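Local atomic coordinates of putative streptothricin acetyltransferase (Bacillus anthracis, PDB entry 3PP9), a protein that probably transfers the acetyl group of acetyl coenzyme A to the antibiotic streptothricin, as a member of the GNAT family of acetyltransferases. Residues I77-L82 with I122-Q127; D17-I22 with L65-Y70; R9-N14 with E69-P74. One frame throughout, in Å; residues are numbered along the deposited sequence.

Overall arrangement
Contact 1 reaches furthest into the core: it joins strand 76-83 to helix 117-131 over one face of the large mixed sheet, through an aliphatic carbon seated on a buried tyrosine ring. Contact 2, a surface stack of two aromatic rings, lies against the face that carries I78 and I80. Contact 3 sits at the sheet's edge, between strand 7-10 and the loop leading into 76-83, and combines aliphatic packing with water bridges among exposed polar groups. Both use that loop and share E69 and Y70. L11 of contact 3 touches the F19 ring and the CB of Y67, and I78 and I80 of contact 1 rest against Y67 and F19, so strand 76-83 is packed on both faces.

Contact 1: residues I77-L82 with I122-Q127; sequences IIYIAL and IAQAKQ
Y79 OH and Q124 NE2, 3.4 Å apart, form the closest polar approach between strand segment 77-82 and helix segment 122-127, but most of the contact is made by carbon. CG of Q124 sits almost exactly over the middle of the Y79 ring, 3.3 Å from its centroid and 6° off the ring normal, a close CH-pi contact. The glutamine places this methylene there by leaving the helix with CG anti to the backbone N (chi1 -179°), which sends the chain straight out to the ring; the bend at chi2 then turns the amide along the face toward the phenol end. Q124 CD consequently comes within 3.7 Å of Y79 CE1, and Q124 NE2 within 3.5 Å of Y79 CZ. The amide is not laid flat on the ring: the two planes are 36° apart, with NE2 at the hydroxyl end. On the opposite face of the same ring, I77 CG1 stands 4.2 Å above the plane, displaced toward the rim. The tyrosine is thus held between its strand neighbour two residues back and the helix. Q124 is partly exposed, whereas Y79 is buried. The contact lies away from the cofactor, the side chain of Q124 being about 12 Å from the bound acetyl coenzyme A. In this GNAT fold, helix 117-131 lies across one face of the mixed sheet, where W128 also meets I77 and V117 meets A81. Y79 is hydrogen-bonded through its backbone to I91 of strand 86-95, while I80 pairs with R9 of strand 7-10 on the other flank.

Contact 2: residues D17-I22 with L65-Y70; sequences DNFPEI and LVYNEY
A tilted face-to-face stack of F19 on Y67 joins two surface loops of the GNAT fold, one between strands 7-10 and 25-36, the other leading into strand 76-83. The ring centroids are 4.1 Å apart and the planes meet at 28°. The overlap is offset: Y67 CE2 lies 3.3 Å above the F19 plane, over the ring centre, so one side of the tyrosine ring bears on the middle of the phenylalanine. The side chains approach from opposite directions, and the phenol end of Y67 reaches the rim of the F19 ring, bringing Y67 OH to 3.3 Å from F19 CE2. Y67 opens the 3-10 segment 67-70, whose turn is closed by the bond from Y70 N to Y67 O (2.9 Å). From there its CG, anti to the carbonyl carbon (chi1 -52°), carries the ring out toward F19. I80 and I87 pack against F19 and I78 against Y67, tying the pair to the sheet beneath, while the loop residue L16 also touches Y67. A water in the plane of the tyrosine ring, at its edge, lies 2.7 Å from Y67 OH and also makes a weak, 3.3 Å bond to P20 O. The two loops are therefore held directly by aromatic dispersion and ring overlap, while the phenol hydroxyl, at the rim of the stack, can meet its polar needs through water without breaking it.

Contact 3: residues R9-N14 with E69-P74; sequences RELETN and EYINKP
The backbones of E12 and I71 come nearest here, with CA atoms 6.6 Å apart, where the chain leaving strand 7-10 passes the loop that leads into strand 76-83. I71 fills the gap between them. Its CG1 is anti to the carbonyl carbon (chi1 -65°), which turns CD1 onto the peptide joining E12 to T13, 3.7 Å from E12 C. The same methyl reaches L11 CD2 at 3.9 Å, with the leucine side chain crossing the isoleucine at about a right angle. CD1 thus meets both the leucine and the peptide, while the other branch, I71 CG2, lies at the threonine hydroxyl, 3.6 Å from T13 OG1. Strand 7-10 is an outermost strand of the mixed GNAT sheet within this chain, running antiparallel to 76-83, and L11 continues the pairing with a backbone bond to I78. Beyond the apolar patch, water takes over. E10 OE2 accepts from two waters. The O of water W3, 2.6 Å from E10 OE2, also accepts from N72 N and comes near L11 O. The O of water W2, 2.8 Å from E10 OE2, bridges toward K73 O. More acceptors surround these waters than they have protons, so not every one of these bonds can be made at once. N72 itself lies in the left-handed region (phi 61°), where the chain turns. R9 folds back over its own segment: NH1 donates to E10 O at 3.0 Å in a bent bond (136° at the hydrogen), and also forms a salt bridge with D15, whose carboxylate accepts from E12 N.

Contact 1: residues I77-L82 with I122-Q127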
loop_
_atom_site.group_PDB
_atom_site.type_symbol
_atom_site.label_atom_id
_atom_site.label_comp_id
_atom_site.label_asym_id
_atom_site.label_seq_id
_atom_site.Cartn_x
_atom_site.Cartn_y
_atom_site.Cartn_z
ATOM N N ILE A 77 6.425 -16.845 -4.286
ATOM C CA ILE A 77 6.699 -18.187 -3.832
ATOM C C ILE A 77 6.133 -18.417 -2.453
ATOM O O ILE A 77 5.834 -17.466 -1.744
ATOM C CB ILE A 77 8.263 -18.357 -3.735
ATOM C CG1 ILE A 77 8.721 -19.798 -3.555
ATOM C CG2 ILE A 77 8.849 -17.499 -2.610
ATOM C CD1 ILE A 77 10.271 -19.947 -3.809
ATOM N N ILE A 78 5.945 -19.691 -2.121
ATOM C CA ILE A 78 5.547 -20.109 -0.773
ATOM C C ILE A 78 6.576 -21.111 -0.242
ATOM O O ILE A 78 7.022 -22.014 -0.979
ATOM C CB ILE A 78 4.138 -20.733 -0.707
ATOM C CG1 ILE A 78 3.113 -19.635 -0.949
ATOM C CG2 ILE A 78 3.896 -21.395 0.647
ATOM C CD1 ILE A 78 1.648 -20.102 -1.035
ATOM N N TYR A 79 7.019 -20.894 0.992
ATOM C CA TYR A 79 7.885 -21.864 1.650
ATOM C C TYR A 79 7.067 -22.468 2.769
ATOM O O TYR A 79 6.333 -21.757 3.452
ATOM C CB TYR A 79 9.158 -21.270 2.219
ATOM C CG TYR A 79 10.142 -20.836 1.178
ATOM C CD1 TYR A 79 10.998 -21.751 0.594
ATOM C CD2 TYR A 79 10.245 -19.514 0.803
ATOM C CE1 TYR A 79 11.911 -21.364 -0.379
ATOM C CE2 TYR A 79 11.171 -19.116 -0.142
ATOM C CZ TYR A 79 11.995 -20.039 -0.723
ATOM O OH TYR A 79 12.924 -19.634 -1.677
ATOM N N ILE A 80 7.179 -23.778 2.936
ATOM C CA ILE A 80 6.494 -24.489 4.008
ATOM C C ILE A 80 7.486 -25.020 5.034
ATOM O O ILE A 80 8.625 -25.347 4.711
ATOM C CB ILE A 80 5.613 -25.685 3.493
ATOM C CG1 ILE A 80 6.416 -26.662 2.605
ATOM C CG2 ILE A 80 4.408 -25.146 2.731
ATOM C CD1 ILE A 80 5.647 -27.927 2.126
ATOM N N ALA A 81 7.041 -25.089 6.284
ATOM C CA ALA A 81 7.810 -25.634 7.374
ATOM C C ALA A 81 7.258 -27.028 7.676
ATOM O O ALA A 81 6.073 -27.182 8.001
ATOM C CB ALA A 81 7.668 -24.746 8.616
ATOM N N LEU A 82 8.117 -28.039 7.607
ATOM C CA LEU A 82 7.748 -29.420 7.853
ATOM C C LEU A 82 8.415 -29.962 9.104
ATOM O O LEU A 82 9.636 -29.876 9.252
ATOM C CB LEU A 82 8.196 -30.286 6.661
ATOM C CG LEU A 82 7.391 -30.039 5.390
ATOM C CD1 LEU A 82 8.224 -30.376 4.152
ATOM C CD2 LEU A 82 6.107 -30.843 5.456
ATOM N N ILE A 122 11.449 -16.669 8.067
ATOM C CA ILE A 122 11.972 -15.351 7.726
ATOM C C ILE A 122 13.375 -15.508 7.129
ATOM O O ILE A 122 13.709 -14.881 6.123
ATOM C CB ILE A 122 11.977 -14.394 8.944
ATOM C CG1 ILE A 122 10.551 -14.029 9.358
ATOM C CG2 ILE A 122 12.746 -13.092 8.633
ATOM C CD1 ILE A 122 9.735 -13.264 8.314
ATOM N N ALA A 123 14.208 -16.363 7.724
ATOM C CA ALA A 123 15.550 -16.566 7.188
ATOM C C ALA A 123 15.476 -17.039 5.746
ATOM O O ALA A 123 16.234 -16.568 4.885
ATOM C CB ALA A 123 16.320 -17.547 8.030
ATOM N N GLN A 124 14.567 -17.969 5.450
ATOM C CA GLN A 124 14.442 -18.449 4.088
ATOM C C GLN A 124 13.929 -17.353 3.156
ATOM O O GLN A 124 14.331 -17.282 2.004
ATOM C CB GLN A 124 13.547 -19.687 4.004
ATOM C CG GLN A 124 13.406 -20.254 2.603
ATOM C CD GLN A 124 14.704 -20.765 2.028
ATOM O OE1 GLN A 124 15.331 -21.646 2.607
ATOM N NE2 GLN A 124 15.098 -20.248 0.860
ATOM N N ALA A 125 13.037 -16.512 3.642
ATOM C CA ALA A 125 12.505 -15.417 2.857
ATOM C C ALA A 125 13.622 -14.449 2.516
ATOM O O ALA A 125 13.655 -13.927 1.405
ATOM C CB ALA A 125 11.377 -14.704 3.625
ATOM N N LYS A 126 14.555 -14.229 3.443
ATOM C CA LYS A 126 15.676 -13.345 3.168
ATOM C C LYS A 126 16.534 -13.935 2.065
ATOM O O LYS A 126 17.001 -13.204 1.210
ATOM C CB LYS A 126 16.506 -13.039 4.418
ATOM C CG LYS A 126 15.747 -12.276 5.462
ATOM C CD LYS A 126 16.621 -11.762 6.599
ATOM C CE LYS A 126 17.346 -12.835 7.375
ATOM N NZ LYS A 126 18.141 -12.204 8.487
ATOM N N GLN A 127 16.768 -15.247 2.092
ATOM C CA GLN A 127 17.565 -15.907 1.040
ATOM C C GLN A 127 16.896 -15.721 -0.324
ATOM O O GLN A 127 17.543 -15.394 -1.308
ATOM C CB GLN A 127 17.724 -17.409 1.320
ATOM C CG GLN A 127 18.533 -17.775 2.560
ATOM C CD GLN A 127 20.022 -17.628 2.369
ATOM O OE1 GLN A 127 20.805 -17.928 3.272
ATOM N NE2 GLN A 127 20.433 -17.188 1.183
#

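Contact 2: residues D17-I22 with L65-Y70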
loop_
_atom_site.group_PDB
_atom_site.type_symbol
_atom_site.label_atom_id
_atom_site.label_comp_id
_atom_site.label_asym_id
_atom_site.label_seq_id
_atom_site.Cartn_x
_atom_site.Cartn_y
_atom_site.Cartn_z
ATOM N N ASP A 17 -2.764 -31.137 -1.623
ATOM C CA ASP A 17 -3.797 -31.963 -0.984
ATOM C C ASP A 17 -3.355 -32.499 0.379
ATOM O O ASP A 17 -4.184 -32.956 1.168
ATOM C CB ASP A 17 -4.199 -33.122 -1.895
ATOM C CG ASP A 17 -4.883 -32.655 -3.169
ATOM O OD1 ASP A 17 -5.254 -31.463 -3.248
ATOM O OD2 ASP A 17 -5.070 -33.486 -4.083
ATOM N N ASN A 18 -2.052 -32.436 0.653
ATOM C CA ASN A 18 -1.483 -32.895 1.923
ATOM C C ASN A 18 -1.372 -31.697 2.860
ATOM O O ASN A 18 -0.715 -31.759 3.913
ATOM C CB ASN A 18 -0.048 -33.400 1.707
ATOM C CG ASN A 18 0.048 -34.531 0.693
ATOM O OD1 ASN A 18 -0.934 -35.231 0.418
ATOM N ND2 ASN A 18 1.254 -34.734 0.147
ATOM N N PHE A 19 -2.019 -30.602 2.479
ATOM C CA PHE A 19 -1.918 -29.392 3.223
ATOM C C PHE A 19 -2.994 -29.426 4.301
ATOM O O PHE A 19 -4.197 -29.402 4.005
ATOM C CB PHE A 19 -2.072 -28.217 2.263
ATOM C CG PHE A 19 -1.265 -27.032 2.653
ATOM C CD1 PHE A 19 -0.191 -26.629 1.874
ATOM C CD2 PHE A 19 -1.510 -26.369 3.835
ATOM C CE1 PHE A 19 0.561 -25.553 2.237
ATOM C CE2 PHE A 19 -0.746 -25.299 4.198
ATOM C CZ PHE A 19 0.290 -24.888 3.399
ATOM N N PRO A 20 -2.572 -29.510 5.564
ATOM C CA PRO A 20 -3.500 -29.604 6.671
ATOM C C PRO A 20 -4.106 -28.277 7.093
ATOM O O PRO A 20 -3.700 -27.220 6.598
ATOM C CB PRO A 20 -2.605 -30.115 7.793
ATOM C CG PRO A 20 -1.308 -29.403 7.543
ATOM C CD PRO A 20 -1.199 -29.260 6.041
ATOM N N GLU A 21 -5.107 -28.363 7.969
ATOM C CA GLU A 21 -5.749 -27.189 8.541
ATOM C C GLU A 21 -4.696 -26.634 9.479
ATOM O O GLU A 21 -4.179 -27.351 10.335
ATOM C CB GLU A 21 -7.004 -27.537 9.364
ATOM C CG GLU A 21 -8.188 -28.066 8.578
ATOM C CD GLU A 21 -9.384 -28.468 9.448
ATOM O OE1 GLU A 21 -9.274 -28.457 10.700
ATOM O OE2 GLU A 21 -10.441 -28.809 8.868
ATOM N N ILE A 22 -4.345 -25.379 9.285
ATOM C CA ILE A 22 -3.356 -24.742 10.124
ATOM C C ILE A 22 -4.088 -23.662 10.885
ATOM O O ILE A 22 -4.822 -22.888 10.288
ATOM C CB ILE A 22 -2.228 -24.199 9.262
ATOM C CG1 ILE A 22 -1.406 -25.387 8.740
ATOM C CG2 ILE A 22 -1.352 -23.247 10.057
ATOM C CD1 ILE A 22 -0.358 -25.033 7.775
ATOM N N LEU A 65 -6.308 -16.041 -0.231
ATOM C CA LEU A 65 -5.024 -16.724 -0.466
ATOM C C LEU A 65 -5.227 -18.082 -1.129
ATOM O O LEU A 65 -5.840 -18.981 -0.532
ATOM C CB LEU A 65 -4.279 -16.941 0.853
ATOM C CG LEU A 65 -2.989 -17.760 0.781
ATOM C CD1 LEU A 65 -1.970 -17.115 -0.189
ATOM C CD2 LEU A 65 -2.369 -17.951 2.165
ATOM N N VAL A 66 -4.727 -18.232 -2.354
ATOM C CA VAL A 66 -4.829 -19.487 -3.103
ATOM C C VAL A 66 -3.391 -19.951 -3.311
ATOM O O VAL A 66 -2.660 -19.361 -4.107
ATOM C CB VAL A 66 -5.521 -19.290 -4.435
ATOM C CG1 VAL A 66 -5.572 -20.610 -5.215
ATOM C CG2 VAL A 66 -6.932 -18.745 -4.221
ATOM N N TYR A 67 -2.995 -21.010 -2.604
ATOM C CA TYR A 67 -1.601 -21.479 -2.678
ATOM C C TYR A 67 -1.101 -21.756 -4.094
ATOM O O TYR A 67 0.055 -21.453 -4.435
ATOM C CB TYR A 67 -1.345 -22.736 -1.823
ATOM C CG TYR A 67 -1.764 -22.705 -0.371
ATOM C CD1 TYR A 67 -1.529 -21.609 0.430
ATOM C CD2 TYR A 67 -2.273 -23.850 0.221
ATOM C CE1 TYR A 67 -1.885 -21.621 1.785
ATOM C CE2 TYR A 67 -2.642 -23.875 1.553
ATOM C CZ TYR A 67 -2.449 -22.771 2.330
ATOM O OH TYR A 67 -2.812 -22.833 3.661
ATOM N N ASN A 68 -1.953 -22.324 -4.945
ATOM C CA ASN A 68 -1.546 -22.666 -6.317
ATOM C C ASN A 68 -1.043 -21.474 -7.135
ATOM O O ASN A 68 -0.288 -21.641 -8.085
ATOM C CB ASN A 68 -2.722 -23.341 -7.037
ATOM C CG ASN A 68 -2.328 -23.986 -8.345
ATOM O OD1 ASN A 68 -2.976 -23.784 -9.376
ATOM N ND2 ASN A 68 -1.260 -24.765 -8.319
ATOM N N GLU A 69 -1.471 -20.272 -6.767
ATOM C CA GLU A 69 -1.050 -19.055 -7.462
ATOM C C GLU A 69 0.411 -18.731 -7.231
ATOM O O GLU A 69 0.969 -17.885 -7.929
ATOM C CB GLU A 69 -1.863 -17.847 -6.974
ATOM C CG GLU A 69 -3.340 -17.914 -7.253
ATOM C CD GLU A 69 -4.083 -16.664 -6.794
ATOM O OE1 GLU A 69 -3.454 -15.728 -6.244
ATOM O OE2 GLU A 69 -5.310 -16.612 -6.996
ATOM N N TYR A 70 1.031 -19.410 -6.268
ATOM C CA TYR A 70 2.426 -19.179 -5.892
ATOM C C TYR A 70 3.355 -20.281 -6.324
ATOM O O TYR A 70 4.532 -20.243 -6.005
ATOM C CB TYR A 70 2.532 -18.945 -4.375
ATOM C CG TYR A 70 1.870 -17.657 -3.963
ATOM C CD1 TYR A 70 0.500 -17.569 -3.814
ATOM C CD2 TYR A 70 2.623 -16.516 -3.723
ATOM C CE1 TYR A 70 -0.101 -16.373 -3.461
ATOM C CE2 TYR A 70 2.022 -15.323 -3.371
ATOM C CZ TYR A 70 0.673 -15.259 -3.237
ATOM O OH TYR A 70 0.075 -14.069 -2.887
HETATM O O HOH W 1 -4.440 -24.942 4.257
#

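Contact 3: residues R9-N14 with E69-P74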
loop_
_atom_site.group_PDB
_atom_site.type_symbol
_atom_site.label_atom_id
_atom_site.label_comp_id
_atom_site.label_asym_id
_atom_site.label_seq_id
_atom_site.Cartn_x
_atom_site.Cartn_y
_atom_site.Cartn_z
ATOM N N ARG A 9 11.101 -25.753 2.932
ATOM C CA ARG A 9 11.325 -25.897 1.487
ATOM C C ARG A 9 10.190 -25.288 0.685
ATOM O O ARG A 9 9.129 -25.026 1.202
ATOM C CB ARG A 9 11.506 -27.346 1.024
ATOM C CG ARG A 9 10.308 -28.281 1.227
ATOM C CD ARG A 9 10.451 -29.532 0.327
ATOM N NE ARG A 9 9.368 -30.471 0.555
ATOM C CZ ARG A 9 8.140 -30.357 0.048
ATOM N NH1 ARG A 9 7.786 -29.305 -0.667
ATOM N NH2 ARG A 9 7.222 -31.282 0.328
ATOM N N GLU A 10 10.447 -25.063 -0.594
ATOM C CA GLU A 10 9.470 -24.483 -1.499
ATOM C C GLU A 10 8.265 -25.407 -1.690
ATOM O O GLU A 10 8.410 -26.649 -1.857
ATOM C CB GLU A 10 10.129 -24.177 -2.854
ATOM C CG GLU A 10 9.222 -23.529 -3.885
ATOM C CD GLU A 10 9.976 -23.204 -5.188
ATOM O OE1 GLU A 10 11.192 -23.426 -5.251
ATOM O OE2 GLU A 10 9.340 -22.693 -6.128
ATOM N N LEU A 11 7.091 -24.793 -1.684
ATOM C CA LEU A 11 5.825 -25.499 -1.889
ATOM C C LEU A 11 5.806 -26.118 -3.292
ATOM O O LEU A 11 6.251 -25.499 -4.263
ATOM C CB LEU A 11 4.655 -24.517 -1.776
ATOM C CG LEU A 11 3.252 -25.114 -1.920
ATOM C CD1 LEU A 11 2.944 -25.949 -0.730
ATOM C CD2 LEU A 11 2.245 -23.988 -2.047
ATOM N N GLU A 12 5.247 -27.329 -3.383
ATOM C CA GLU A 12 5.125 -28.091 -4.637
ATOM C C GLU A 12 3.663 -28.407 -4.884
ATOM O O GLU A 12 2.873 -28.498 -3.954
ATOM C CB GLU A 12 5.910 -29.416 -4.515
ATOM C CG GLU A 12 7.416 -29.231 -4.301
ATOM C CD GLU A 12 8.171 -30.513 -3.921
ATOM O OE1 GLU A 12 7.577 -31.624 -3.898
ATOM O OE2 GLU A 12 9.381 -30.385 -3.627
ATOM N N THR A 13 3.314 -28.590 -6.147
ATOM C CA THR A 13 1.957 -28.934 -6.518
ATOM C C THR A 13 1.475 -30.154 -5.730
ATOM O O THR A 13 0.364 -30.177 -5.210
ATOM C CB THR A 13 1.891 -29.242 -8.013
ATOM O OG1 THR A 13 2.275 -28.079 -8.763
ATOM C CG2 THR A 13 0.486 -29.660 -8.388
ATOM N N ASN A 14 2.346 -31.148 -5.610
ATOM C CA ASN A 14 2.027 -32.378 -4.910
ATOM C C ASN A 14 1.750 -32.189 -3.393
ATOM O O ASN A 14 1.248 -33.098 -2.743
ATOM C CB ASN A 14 3.090 -33.467 -5.226
ATOM C CG ASN A 14 3.098 -33.915 -6.726
ATOM O OD1 ASN A 14 4.068 -34.543 -7.197
ATOM N ND2 ASN A 14 2.041 -33.581 -7.468
ATOM N N GLU A 69 -1.471 -20.272 -6.767
ATOM C CA GLU A 69 -1.050 -19.055 -7.462
ATOM C C GLU A 69 0.411 -18.731 -7.231
ATOM O O GLU A 69 0.969 -17.885 -7.929
ATOM C CB GLU A 69 -1.863 -17.847 -6.974
ATOM C CG GLU A 69 -3.340 -17.914 -7.253
ATOM C CD GLU A 69 -4.083 -16.664 -6.794
ATOM O OE1 GLU A 69 -3.454 -15.728 -6.244
ATOM O OE2 GLU A 69 -5.310 -16.612 -6.996
ATOM N N TYR A 70 1.031 -19.410 -6.268
ATOM C CA TYR A 70 2.426 -19.179 -5.892
ATOM C C TYR A 70 3.355 -20.281 -6.324
ATOM O O TYR A 70 4.532 -20.243 -6.005
ATOM C CB TYR A 70 2.532 -18.945 -4.375
ATOM C CG TYR A 70 1.870 -17.657 -3.963
ATOM C CD1 TYR A 70 0.500 -17.569 -3.814
ATOM C CD2 TYR A 70 2.623 -16.516 -3.723
ATOM C CE1 TYR A 70 -0.101 -16.373 -3.461
ATOM C CE2 TYR A 70 2.022 -15.323 -3.371
ATOM C CZ TYR A 70 0.673 -15.259 -3.237
ATOM O OH TYR A 70 0.075 -14.069 -2.887
ATOM N N ILE A 71 2.835 -21.253 -7.058
ATOM C CA ILE A 71 3.662 -22.355 -7.535
ATOM C C ILE A 71 4.137 -22.068 -8.950
ATOM O O ILE A 71 3.357 -21.620 -9.799
ATOM C CB ILE A 71 2.896 -23.696 -7.460
ATOM C CG1 ILE A 71 2.615 -24.019 -5.997
ATOM C CG2 ILE A 71 3.729 -24.819 -8.102
ATOM C CD1 ILE A 71 1.816 -25.279 -5.735
ATOM N N ASN A 72 5.434 -22.251 -9.178
ATOM C CA ASN A 72 6.030 -22.058 -10.497
ATOM C C ASN A 72 5.876 -20.615 -11.004
ATOM O O ASN A 72 5.361 -20.367 -12.098
ATOM C CB ASN A 72 5.397 -23.066 -11.476
ATOM C CG ASN A 72 6.147 -23.181 -12.794
ATOM O OD1 ASN A 72 7.323 -22.820 -12.893
ATOM N ND2 ASN A 72 5.469 -23.714 -13.809
ATOM N N LYS A 73 6.340 -19.669 -10.204
ATOM C CA LYS A 73 6.250 -18.264 -10.547
ATOM C C LYS A 73 7.607 -17.621 -10.357
ATOM O O LYS A 73 8.306 -17.889 -9.378
ATOM C CB LYS A 73 5.283 -17.537 -9.611
ATOM C CG LYS A 73 3.886 -18.136 -9.534
ATOM C CD LYS A 73 3.047 -17.996 -10.779
ATOM C CE LYS A 73 2.611 -16.572 -11.017
ATOM N NZ LYS A 73 1.557 -16.537 -12.082
ATOM N N PRO A 74 7.973 -16.725 -11.266
ATOM C CA PRO A 74 9.261 -16.083 -11.069
ATOM C C PRO A 74 9.379 -15.154 -9.871
ATOM O O PRO A 74 10.399 -15.195 -9.158
ATOM C CB PRO A 74 9.430 -15.243 -12.342
ATOM C CG PRO A 74 8.470 -15.774 -13.314
ATOM C CD PRO A 74 7.370 -16.422 -12.574
HETATM O O HOH W 2 9.588 -20.466 -7.773
HETATM O O HOH W 3 6.840 -23.287 -6.598
#